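Local structure of acyltransferase (Actinoplanes teichomyceticus, 4Q38) at residues L59-L63 against F130-V134; G102-A106 against S197-G201; V137-H141 against H183-Y189; F274-S280 against M330-V335. The protein transfers long-chain acyl groups from acyl-coenzyme A to the amino sugar of teicoplanin-type glycopeptide antibiotics, as an N-acyltransferase with a GNAT-like C-terminal domain. All blocks are in the same frame, centred on the assembly; numbering follows the deposited sequence.

Contact 1. Residues L59-L63 against F130-V134; sequences LLRRL and FLATV
Leu-131 puts its CD2 methyl among three leucines of the 59-63 segment, and that one methyl is touched by all three. Leu-59 CD2 lies 3.8 Å from Leu-131 CD2, the two side chains sliding past each other in opposite directions. Leu-60 crosses Leu-131 at about a right angle, with its CD2 3.9 Å from Leu-131 CD2, and Leu-63 CD1 comes equally near. CG of Leu-59 stands anti to the backbone N (chi1 -176°), which carries its CD2 to Leu-131 and its CD1 to Val-134 CG1. No hydrogen bond spans the two segments, and all the cross-contacts are between carbons. The contact joins helix 53-62 to helix 125-143 inside the all-helical part of the N-acyltransferase N-terminal domain, with Leu-59, Leu-60 and Leu-63 following the i, i+1, i+4 spacing of one helix face. Val-134, one turn beyond Phe-130, closes the side next to Leu-59, its CG1 4.2 Å from Leu-59 CD1. On the Phe-130 ring, CE1 is 4.1 Å from Leu-63 CD2, an oblique approach. Leu-63 is the first residue to leave helical geometry, yet its N still donates a hydrogen bond to Leu-59 O, 2.9 Å. Farther out, Trp-152 and Leu-155 of helix 148-155 pack on Leu-63, while Ala-70, Ile-73 and Val-74 of helix 67-76 cover Leu-60.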
# COMPACT_ATOMS: atom_id res chain seq x y z
N LEU A 59 12.81 -15.33 2.21
CA LEU A 59 12.37 -13.95 2.39
C LEU A 59 10.92 -13.76 1.92
O LEU A 59 10.10 -13.22 2.66
CB LEU A 59 13.31 -12.96 1.69
CG LEU A 59 13.00 -11.47 1.90
CD1 LEU A 59 12.94 -11.11 3.38
CD2 LEU A 59 14.03 -10.62 1.18
N LEU A 60 10.61 -14.23 0.72
CA LEU A 60 9.23 -14.16 0.20
C LEU A 60 8.20 -14.80 1.14
O LEU A 60 7.08 -14.28 1.30
CB LEU A 60 9.15 -14.74 -1.22
CG LEU A 60 9.80 -13.87 -2.31
CD1 LEU A 60 10.18 -14.67 -3.55
CD2 LEU A 60 8.92 -12.68 -2.69
N ARG A 61 8.59 -15.91 1.76
CA ARG A 61 7.70 -16.61 2.68
C ARG A 61 7.53 -15.80 3.97
O ARG A 61 6.43 -15.72 4.52
CB ARG A 61 8.24 -18.02 2.97
CG ARG A 61 7.35 -18.90 3.84
CD ARG A 61 7.50 -20.39 3.50
NE ARG A 61 8.89 -20.81 3.28
CZ ARG A 61 9.40 -21.19 2.11
NH1 ARG A 61 8.65 -21.22 1.01
NH2 ARG A 61 10.68 -21.53 2.04
N ARG A 62 8.61 -15.18 4.44
CA ARG A 62 8.56 -14.29 5.60
C ARG A 62 7.63 -13.10 5.34
O ARG A 62 6.95 -12.61 6.25
CB ARG A 62 9.97 -13.82 5.97
CG ARG A 62 10.06 -13.23 7.36
CD ARG A 62 11.46 -13.34 7.93
NE ARG A 62 11.41 -13.24 9.39
CZ ARG A 62 12.46 -13.27 10.19
NH1 ARG A 62 13.69 -13.38 9.69
NH2 ARG A 62 12.30 -13.18 11.51
N LEU A 63 7.58 -12.66 4.08
CA LEU A 63 6.71 -11.56 3.66
C LEU A 63 5.31 -12.04 3.24
O LEU A 63 4.52 -11.29 2.68
CB LEU A 63 7.40 -10.77 2.54
CG LEU A 63 8.77 -10.18 2.90
CD1 LEU A 63 9.55 -9.80 1.64
CD2 LEU A 63 8.61 -8.96 3.80
N PHE A 130 11.00 -4.09 -3.90
CA PHE A 130 10.71 -4.31 -2.49
C PHE A 130 11.79 -5.21 -1.86
O PHE A 130 12.36 -4.86 -0.83
CB PHE A 130 9.31 -4.94 -2.32
CG PHE A 130 8.76 -4.88 -0.91
CD1 PHE A 130 9.24 -5.73 0.09
CD2 PHE A 130 7.72 -4.01 -0.59
CE1 PHE A 130 8.72 -5.69 1.38
CE2 PHE A 130 7.20 -3.96 0.70
CZ PHE A 130 7.69 -4.80 1.68
N LEU A 131 12.07 -6.35 -2.51
CA LEU A 131 13.09 -7.29 -2.03
C LEU A 131 14.47 -6.63 -1.88
O LEU A 131 15.18 -6.86 -0.91
CB LEU A 131 13.21 -8.50 -2.97
CG LEU A 131 11.98 -9.42 -3.08
CD1 LEU A 131 12.19 -10.53 -4.10
CD2 LEU A 131 11.60 -9.99 -1.73
N ALA A 132 14.84 -5.81 -2.86
CA ALA A 132 16.14 -5.15 -2.85
C ALA A 132 16.23 -4.11 -1.74
O ALA A 132 17.33 -3.74 -1.31
CB ALA A 132 16.41 -4.52 -4.20
N THR A 133 15.07 -3.65 -1.26
CA THR A 133 15.00 -2.53 -0.31
C THR A 133 14.79 -3.02 1.12
O THR A 133 14.94 -2.25 2.07
CB THR A 133 13.91 -1.52 -0.74
OG1 THR A 133 14.10 -1.18 -2.12
CG2 THR A 133 13.94 -0.25 0.10
N VAL A 134 14.46 -4.31 1.28
CA VAL A 134 14.25 -4.88 2.61
C VAL A 134 15.44 -4.65 3.56
O VAL A 134 15.22 -4.23 4.71
CB VAL A 134 13.86 -6.38 2.55
CG1 VAL A 134 14.00 -7.05 3.91
CG2 VAL A 134 12.43 -6.55 2.03

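Contact 2. Residues G102-A106 against S197-G201; sequences GDHRA and SLATG
His-104 leans on the backbone and side chains of strand residues 198-200, and can be followed outward from its CB, which sits 3.3 Å from Leu-198 O. At the next atom, CG, the nearest neighbour is again that carbonyl oxygen, at 3.6 Å. CG occupies the place between the backbone N and the carbonyl carbon (chi1 59°), which brings the ring out over the peptide linking Leu-198 to Ala-199. One face of the imidazole lies against that peptide, with Ala-199 N 4.2 Å above the plane and displaced toward the rim. Farther along, one side of the ring meets Leu-198 CB, and its edge meets Thr-200 CG2 near the ring plane. The loop residues come from the N-acyltransferase N-terminal domain and strand 194-200 from the GNAT-like C-terminal domain, so the histidine packs across the junction between the two. Its ring also meets that of His-242 edge-to-face. Thr-200 CG2 touches a second group as well, lying over one face of the Arg-105 guanidinium, 3.9 Å from Arg-105 NH2. The loop is shaped by an Asx turn, in which Asp-103 OD1 accepts from Arg-105 N at 3.1 Å, the donor standing 41° out of the carboxylate plane. At the start of the strand segment is Ser-197, which binds N-acetyl-D-glucosamine in another structure of this protein; its OG is hydrogen-bonded to His-211 NE2.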
# COMPACT_ATOMS: atom_id res chain seq x y z
N GLY A 102 12.53 7.19 6.27
CA GLY A 102 12.05 7.90 7.45
C GLY A 102 11.40 9.25 7.16
O GLY A 102 11.00 9.95 8.08
N ASP A 103 11.26 9.60 5.89
CA ASP A 103 10.73 10.92 5.53
C ASP A 103 9.29 10.84 5.00
O ASP A 103 9.06 10.49 3.85
CB ASP A 103 11.67 11.59 4.52
CG ASP A 103 11.31 13.06 4.23
OD1 ASP A 103 10.37 13.60 4.82
OD2 ASP A 103 11.99 13.66 3.39
N HIS A 104 8.33 11.19 5.85
CA HIS A 104 6.91 11.14 5.49
C HIS A 104 6.45 12.38 4.79
O HIS A 104 5.32 12.44 4.30
CB HIS A 104 6.05 10.90 6.74
CG HIS A 104 6.21 11.97 7.80
ND1 HIS A 104 7.11 11.86 8.79
CD2 HIS A 104 5.58 13.19 7.97
CE1 HIS A 104 7.05 12.96 9.57
NE2 HIS A 104 6.11 13.77 9.06
N ARG A 105 7.30 13.39 4.74
CA ARG A 105 6.95 14.60 3.98
C ARG A 105 7.18 14.44 2.48
O ARG A 105 6.67 15.23 1.68
CB ARG A 105 7.70 15.80 4.54
CG ARG A 105 7.14 16.25 5.89
CD ARG A 105 7.95 17.39 6.48
NE ARG A 105 7.35 17.90 7.72
CZ ARG A 105 7.69 17.49 8.93
NH1 ARG A 105 8.62 16.55 9.09
NH2 ARG A 105 7.11 18.01 10.00
N ALA A 106 7.95 13.43 2.08
CA ALA A 106 8.16 13.15 0.67
C ALA A 106 6.95 12.43 0.08
O ALA A 106 6.37 11.56 0.73
CB ALA A 106 9.43 12.33 0.49
N SER A 197 0.56 5.39 10.00
CA SER A 197 1.63 6.11 9.30
C SER A 197 1.95 7.44 9.98
O SER A 197 1.06 8.14 10.45
CB SER A 197 1.23 6.39 7.86
OG SER A 197 -0.01 7.07 7.83
N LEU A 198 3.24 7.78 10.02
CA LEU A 198 3.67 9.13 10.39
C LEU A 198 3.11 10.08 9.36
O LEU A 198 3.27 9.87 8.16
CB LEU A 198 5.19 9.22 10.39
CG LEU A 198 5.98 8.36 11.39
CD1 LEU A 198 7.43 8.27 10.95
CD2 LEU A 198 5.88 8.96 12.78
N ALA A 199 2.40 11.10 9.82
CA ALA A 199 1.75 12.04 8.90
C ALA A 199 1.72 13.44 9.48
O ALA A 199 1.91 13.64 10.67
CB ALA A 199 0.34 11.56 8.59
N THR A 200 1.46 14.42 8.62
CA THR A 200 1.27 15.80 9.07
C THR A 200 0.11 16.43 8.32
O THR A 200 -0.10 16.16 7.14
CB THR A 200 2.51 16.68 8.83
OG1 THR A 200 2.81 16.69 7.43
CG2 THR A 200 3.72 16.16 9.61
N GLY A 201 -0.65 17.27 9.01
CA GLY A 201 -1.72 18.00 8.34
C GLY A 201 -1.14 19.07 7.43
O GLY A 201 0.08 19.25 7.36

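Contact 3. Residues V137-H141 against H183-Y189; sequences VRRFH and HLRGILY
Val-137, Phe-140 and His-141 of helix 125-143 pack against a Schellman motif that ends helix 177-184, where Gly-186 takes positive phi (64°) before the chain enters strand 188-191, an edge strand of the sheet. Close packing on carbonyl oxygens begins at Val-137. Its CG2, anti to the backbone N, lies 3.4 Å from His-183 O, and its CB is equally near Leu-184 O. The Phe-140 ring directs its CE2 edge at Gly-186 O, 3.5 Å away and near the ring plane, and Phe-140 CD2 comes within 3.9 Å of Gly-186 CA. The apolar pair across the segments is Val-137 CG1 with Leu-184 CD2, 4.3 Å apart.

Among the aromatic contacts, the rings of His-141 and Tyr-189 meet obliquely, centroids 5.4 Å apart and planes at 57°, with Tyr-189 OH close to the edge of the imidazole. Phe-234 meets the Tyr-189 ring as well.

The polar contacts fix both rings. Tyr-189 OH donates to Gly-186 O within its own segment at 2.8 Å, tying the start of the strand back to the helix end from above the carbonyl plane. His-141 is held at both nitrogens: Arg-138 NH1 donates to ND1 in the ring plane, and Arg-138 in turn forms a salt bridge with Asp-148. No direct hydrogen bond crosses between the segments; the bridge is a water in the plane of the imidazole, 2.8 Å from His-141 NE2, and the water donates to His-183 O and Leu-188 O.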
# COMPACT_ATOMS: atom_id res chain seq x y z
N VAL A 137 15.43 -0.94 4.82
CA VAL A 137 14.37 -0.58 5.78
C VAL A 137 14.54 -1.34 7.10
O VAL A 137 14.26 -0.79 8.16
CB VAL A 137 12.93 -0.70 5.19
CG1 VAL A 137 12.53 -2.16 4.95
CG2 VAL A 137 11.93 0.00 6.10
N ARG A 138 15.03 -2.58 7.04
CA ARG A 138 15.28 -3.34 8.26
C ARG A 138 16.38 -2.69 9.12
O ARG A 138 16.31 -2.72 10.35
CB ARG A 138 15.62 -4.82 7.95
CG ARG A 138 14.46 -5.66 7.45
CD ARG A 138 13.38 -5.84 8.50
NE ARG A 138 13.84 -6.62 9.65
CZ ARG A 138 13.54 -6.35 10.92
NH1 ARG A 138 12.78 -5.30 11.25
NH2 ARG A 138 14.02 -7.13 11.89
N ARG A 139 17.38 -2.10 8.46
CA ARG A 139 18.42 -1.34 9.17
C ARG A 139 17.82 -0.12 9.85
O ARG A 139 18.17 0.20 10.98
CB ARG A 139 19.56 -0.93 8.24
CG ARG A 139 20.46 -2.08 7.80
CD ARG A 139 21.76 -1.59 7.17
NE ARG A 139 21.57 -0.89 5.89
CZ ARG A 139 21.46 -1.49 4.70
NH1 ARG A 139 21.50 -2.82 4.60
NH2 ARG A 139 21.30 -0.76 3.61
N PHE A 140 16.92 0.56 9.14
CA PHE A 140 16.20 1.70 9.71
C PHE A 140 15.36 1.29 10.92
O PHE A 140 15.41 1.96 11.95
CB PHE A 140 15.35 2.42 8.64
CG PHE A 140 14.64 3.65 9.16
CD1 PHE A 140 15.35 4.82 9.45
CD2 PHE A 140 13.26 3.64 9.35
CE1 PHE A 140 14.70 5.95 9.92
CE2 PHE A 140 12.60 4.77 9.81
CZ PHE A 140 13.32 5.93 10.11
N HIS A 141 14.60 0.19 10.80
CA HIS A 141 13.86 -0.39 11.94
C HIS A 141 14.74 -0.60 13.15
O HIS A 141 14.39 -0.22 14.28
CB HIS A 141 13.18 -1.72 11.58
CG HIS A 141 12.04 -1.60 10.59
ND1 HIS A 141 11.58 -2.66 9.89
CD2 HIS A 141 11.28 -0.50 10.18
CE1 HIS A 141 10.56 -2.27 9.09
NE2 HIS A 141 10.39 -0.94 9.26
N HIS A 183 5.83 1.47 3.52
CA HIS A 183 6.47 0.41 4.29
C HIS A 183 7.96 0.51 4.15
O HIS A 183 8.69 0.40 5.14
CB HIS A 183 6.04 -0.98 3.80
CG HIS A 183 4.55 -1.14 3.60
ND1 HIS A 183 3.85 -0.37 2.74
CD2 HIS A 183 3.64 -2.04 4.15
CE1 HIS A 183 2.56 -0.75 2.75
NE2 HIS A 183 2.43 -1.78 3.60
N LEU A 184 8.43 0.72 2.92
CA LEU A 184 9.87 0.73 2.61
C LEU A 184 10.63 1.96 3.11
O LEU A 184 11.86 1.93 3.24
CB LEU A 184 10.10 0.55 1.10
CG LEU A 184 9.70 -0.82 0.52
CD1 LEU A 184 9.82 -0.84 -1.00
CD2 LEU A 184 10.50 -1.94 1.14
N ARG A 185 9.91 3.04 3.40
CA ARG A 185 10.55 4.19 4.03
C ARG A 185 10.48 4.15 5.54
O ARG A 185 10.94 5.07 6.21
CB ARG A 185 9.93 5.49 3.51
CG ARG A 185 10.39 5.86 2.11
CD ARG A 185 9.67 7.10 1.64
NE ARG A 185 8.25 6.87 1.35
CZ ARG A 185 7.33 7.83 1.33
NH1 ARG A 185 7.65 9.08 1.66
NH2 ARG A 185 6.07 7.53 1.01
N GLY A 186 9.92 3.08 6.10
CA GLY A 186 9.82 3.00 7.55
C GLY A 186 8.93 4.08 8.18
O GLY A 186 9.16 4.48 9.32
N ILE A 187 7.93 4.54 7.44
CA ILE A 187 6.99 5.55 7.93
C ILE A 187 5.60 4.98 8.19
O ILE A 187 4.69 5.72 8.57
CB ILE A 187 6.91 6.77 6.96
CG1 ILE A 187 6.41 6.35 5.57
CG2 ILE A 187 8.27 7.44 6.88
CD1 ILE A 187 5.93 7.49 4.69
N LEU A 188 5.46 3.66 8.01
CA LEU A 188 4.20 2.96 8.24
C LEU A 188 4.51 1.71 9.06
O LEU A 188 5.49 1.00 8.75
CB LEU A 188 3.57 2.54 6.90
CG LEU A 188 2.25 1.75 6.95
CD1 LEU A 188 1.06 2.67 7.08
CD2 LEU A 188 2.08 0.90 5.69
N TYR A 189 3.69 1.45 10.06
CA TYR A 189 3.84 0.27 10.94
C TYR A 189 2.52 -0.43 11.19
O TYR A 189 1.53 0.21 11.53
CB TYR A 189 4.54 0.64 12.27
CG TYR A 189 5.93 1.11 11.99
CD1 TYR A 189 6.97 0.18 11.83
CD2 TYR A 189 6.20 2.47 11.80
CE1 TYR A 189 8.24 0.60 11.52
CE2 TYR A 189 7.48 2.89 11.47
CZ TYR A 189 8.49 1.95 11.33
OH TYR A 189 9.77 2.34 10.99
O HOH W 1 8.21 0.13 7.90

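Contact 4. Residues F274-S280 against M330-V335; sequences FWTLTDS and MRTGFV. With TEC (2-amino-6-O-decanoyl-2-deoxy-beta-D-glucopyranose), chain E.
Trp-275 lies between Val-335 and the decanoyl chain of the bound glucosamine; chi1 -73° holds CG beside the backbone N and turns the indole into that place. Val-335 CG1 sits over the five-membered ring in a CH-pi contact, 3.4 Å from the centroid and 5° off the normal. The ligand covers the opposite face, CAR 3.7 Å above the plane. The short strand pairs Thr-276 with Phe-334 as an antiparallel hydrogen-bonded pair: Thr-276 N to Phe-334 O is 3.1 Å, nearly straight. Phe-334 places CG between its N and carbonyl carbon (chi1 73°), bringing the ring face under Thr-276 CB and its edge to Thr-278 CG2. Next to them, Leu-277 faces Gly-333 at a CA-CA distance of 3.9 Å.

Arg-331, bent at chi2 and chi3, folds back so that NE and NH2 grip Asp-279 side-on in a salt bridge, Arg-331 NE to Asp-279 OD1 3.0 Å. NH2 approaches OD1 from the same face of the carboxylate and also donates to Asp-279 O. Leu-277 CD1 covers one guanidinium face. Strand 276-277 is added on strand 331-336 as the outermost strand of the GNAT-like sheet, where Trp-275 lines the acyl-chain pocket.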
# COMPACT_ATOMS: atom_id res chain seq x y z
N PHE A 274 -17.50 5.92 16.81
CA PHE A 274 -16.50 6.63 17.59
C PHE A 274 -15.82 7.78 16.83
O PHE A 274 -15.15 8.61 17.43
CB PHE A 274 -15.44 5.65 18.12
CG PHE A 274 -15.98 4.59 19.04
CD1 PHE A 274 -16.37 4.91 20.34
CD2 PHE A 274 -16.06 3.27 18.63
CE1 PHE A 274 -16.86 3.93 21.20
CE2 PHE A 274 -16.55 2.28 19.48
CZ PHE A 274 -16.94 2.61 20.77
N TRP A 275 -15.98 7.82 15.51
CA TRP A 275 -15.28 8.80 14.67
C TRP A 275 -16.00 10.11 14.56
O TRP A 275 -17.22 10.16 14.55
CB TRP A 275 -15.02 8.22 13.28
CG TRP A 275 -13.93 7.18 13.35
CD1 TRP A 275 -13.99 5.92 13.93
CD2 TRP A 275 -12.55 7.31 12.85
NE1 TRP A 275 -12.78 5.27 13.83
CE2 TRP A 275 -11.87 6.06 13.19
CE3 TRP A 275 -11.84 8.31 12.18
CZ2 TRP A 275 -10.54 5.83 12.86
CZ3 TRP A 275 -10.50 8.07 11.87
CH2 TRP A 275 -9.87 6.85 12.19
N THR A 276 -15.22 11.19 14.48
CA THR A 276 -15.76 12.53 14.23
C THR A 276 -15.39 12.92 12.80
O THR A 276 -14.21 13.09 12.49
CB THR A 276 -15.17 13.56 15.20
OG1 THR A 276 -15.39 13.12 16.55
CG2 THR A 276 -15.82 14.94 15.01
N LEU A 277 -16.39 13.03 11.93
CA LEU A 277 -16.15 13.35 10.53
C LEU A 277 -15.87 14.84 10.40
O LEU A 277 -16.53 15.66 11.04
CB LEU A 277 -17.34 12.95 9.66
CG LEU A 277 -17.72 11.46 9.69
CD1 LEU A 277 -18.84 11.21 8.69
CD2 LEU A 277 -16.50 10.58 9.40
N THR A 278 -14.88 15.19 9.58
CA THR A 278 -14.42 16.58 9.51
C THR A 278 -14.65 17.22 8.14
O THR A 278 -14.55 18.44 8.01
CB THR A 278 -12.92 16.70 9.87
OG1 THR A 278 -12.16 15.77 9.08
CG2 THR A 278 -12.71 16.39 11.34
N ASP A 279 -14.94 16.41 7.13
CA ASP A 279 -15.30 16.94 5.82
C ASP A 279 -16.80 17.25 5.74
O ASP A 279 -17.61 16.73 6.52
CB ASP A 279 -14.85 16.01 4.67
CG ASP A 279 -15.40 14.59 4.80
OD1 ASP A 279 -15.88 14.21 5.88
OD2 ASP A 279 -15.35 13.84 3.80
N SER A 280 -17.15 18.13 4.81
CA SER A 280 -18.54 18.48 4.54
C SER A 280 -19.28 17.30 3.96
O SER A 280 -18.68 16.46 3.28
CB SER A 280 -18.57 19.64 3.55
OG SER A 280 -17.85 20.73 4.08
N MET A 330 -15.93 8.89 -0.13
CA MET A 330 -14.88 8.81 0.87
C MET A 330 -15.14 9.89 1.91
O MET A 330 -15.42 11.03 1.55
CB MET A 330 -13.51 9.06 0.24
CG MET A 330 -12.35 8.85 1.20
SD MET A 330 -10.75 9.34 0.51
CE MET A 330 -10.84 11.12 0.66
N ARG A 331 -15.07 9.53 3.18
CA ARG A 331 -15.22 10.54 4.22
C ARG A 331 -13.97 10.55 5.09
O ARG A 331 -13.25 9.55 5.16
CB ARG A 331 -16.48 10.31 5.06
CG ARG A 331 -17.80 10.36 4.27
CD ARG A 331 -18.09 11.71 3.63
NE ARG A 331 -18.15 12.81 4.60
CZ ARG A 331 -19.23 13.16 5.29
NH1 ARG A 331 -20.38 12.50 5.15
NH2 ARG A 331 -19.17 14.17 6.14
N THR A 332 -13.72 11.69 5.73
CA THR A 332 -12.53 11.90 6.52
C THR A 332 -12.93 12.25 7.95
O THR A 332 -13.86 13.02 8.17
CB THR A 332 -11.67 13.02 5.90
OG1 THR A 332 -11.14 12.56 4.66
CG2 THR A 332 -10.51 13.41 6.80
N GLY A 333 -12.23 11.67 8.91
CA GLY A 333 -12.50 11.94 10.31
C GLY A 333 -11.30 11.64 11.17
O GLY A 333 -10.24 11.24 10.66
N PHE A 334 -11.48 11.82 12.47
CA PHE A 334 -10.42 11.57 13.44
C PHE A 334 -10.95 10.86 14.69
O PHE A 334 -12.15 10.88 14.97
CB PHE A 334 -9.74 12.88 13.86
CG PHE A 334 -10.58 13.75 14.76
CD1 PHE A 334 -10.56 13.59 16.15
CD2 PHE A 334 -11.40 14.74 14.23
CE1 PHE A 334 -11.34 14.39 16.98
CE2 PHE A 334 -12.18 15.55 15.06
CZ PHE A 334 -12.15 15.37 16.43
N VAL A 335 -10.02 10.23 15.40
CA VAL A 335 -10.23 9.75 16.76
C VAL A 335 -9.00 10.12 17.57
O VAL A 335 -7.88 10.02 17.09
CB VAL A 335 -10.47 8.21 16.81
CG1 VAL A 335 -11.86 7.85 16.28
CG2 VAL A 335 -9.40 7.44 16.04
CAV TEC E . -14.75 2.33 10.88
CAU TEC E . -13.34 1.84 11.15
CAT TEC E . -12.32 2.95 11.07
CAS TEC E . -12.54 3.84 9.88
CAR TEC E . -11.25 4.50 9.50
CAQ TEC E . -10.78 3.88 8.24
CAP TEC E . -9.51 4.46 7.73
CAO TEC E . -8.98 3.47 6.74
CAN TEC E . -8.14 4.13 5.71
CAM TEC E . -7.39 3.12 4.89
OAW TEC E . -7.41 1.95 5.16
O6 TEC E . -6.83 3.65 3.78
C6 TEC E . -5.47 3.42 3.48
C5 TEC E . -5.29 2.61 2.17
O5 TEC E . -4.36 3.19 1.31
C1 TEC E . -4.74 2.52 0.07
O1 TEC E . -4.59 3.14 -1.06
C2 TEC E . -4.01 1.20 0.05
N2 TEC E . -4.36 0.52 -1.18
C3 TEC E . -4.65 0.50 1.16
O3 TEC E . -3.77 -0.48 1.30
C4 TEC E . -4.73 1.27 2.45
O4 TEC E . -5.60 0.68 3.21
O HOH W 2 -13.88 10.99 17.26
O HOH W 3 -12.86 12.73 2.63

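How the contacts relate
Contacts 1 and 3 both use helix 125-143, their centres 12 Å apart, and meet where Phe-130 CD2 lies 3.8 Å from Leu-184 CD1. Contact 3 is nested within the chain loop closed by contact 2. They join through Gly-102 N and Arg-185 O, 2.7 Å apart, and through Leu-198 N and Ile-187 O at 2.9 Å between neighbouring strands. Contacts 2, 3 and 4 reach one six-stranded sheet, contact 4 at the edge opposite strand 188-191, its centre 28 Å from that of contact 3. Contact 4 alone touches the decanoyl-glucosamine, through Trp-275; elsewhere the distance from side chain to ligand is about 7 Å for His-183, about 11 Å for Ala-199 and about 12 Å for Phe-130.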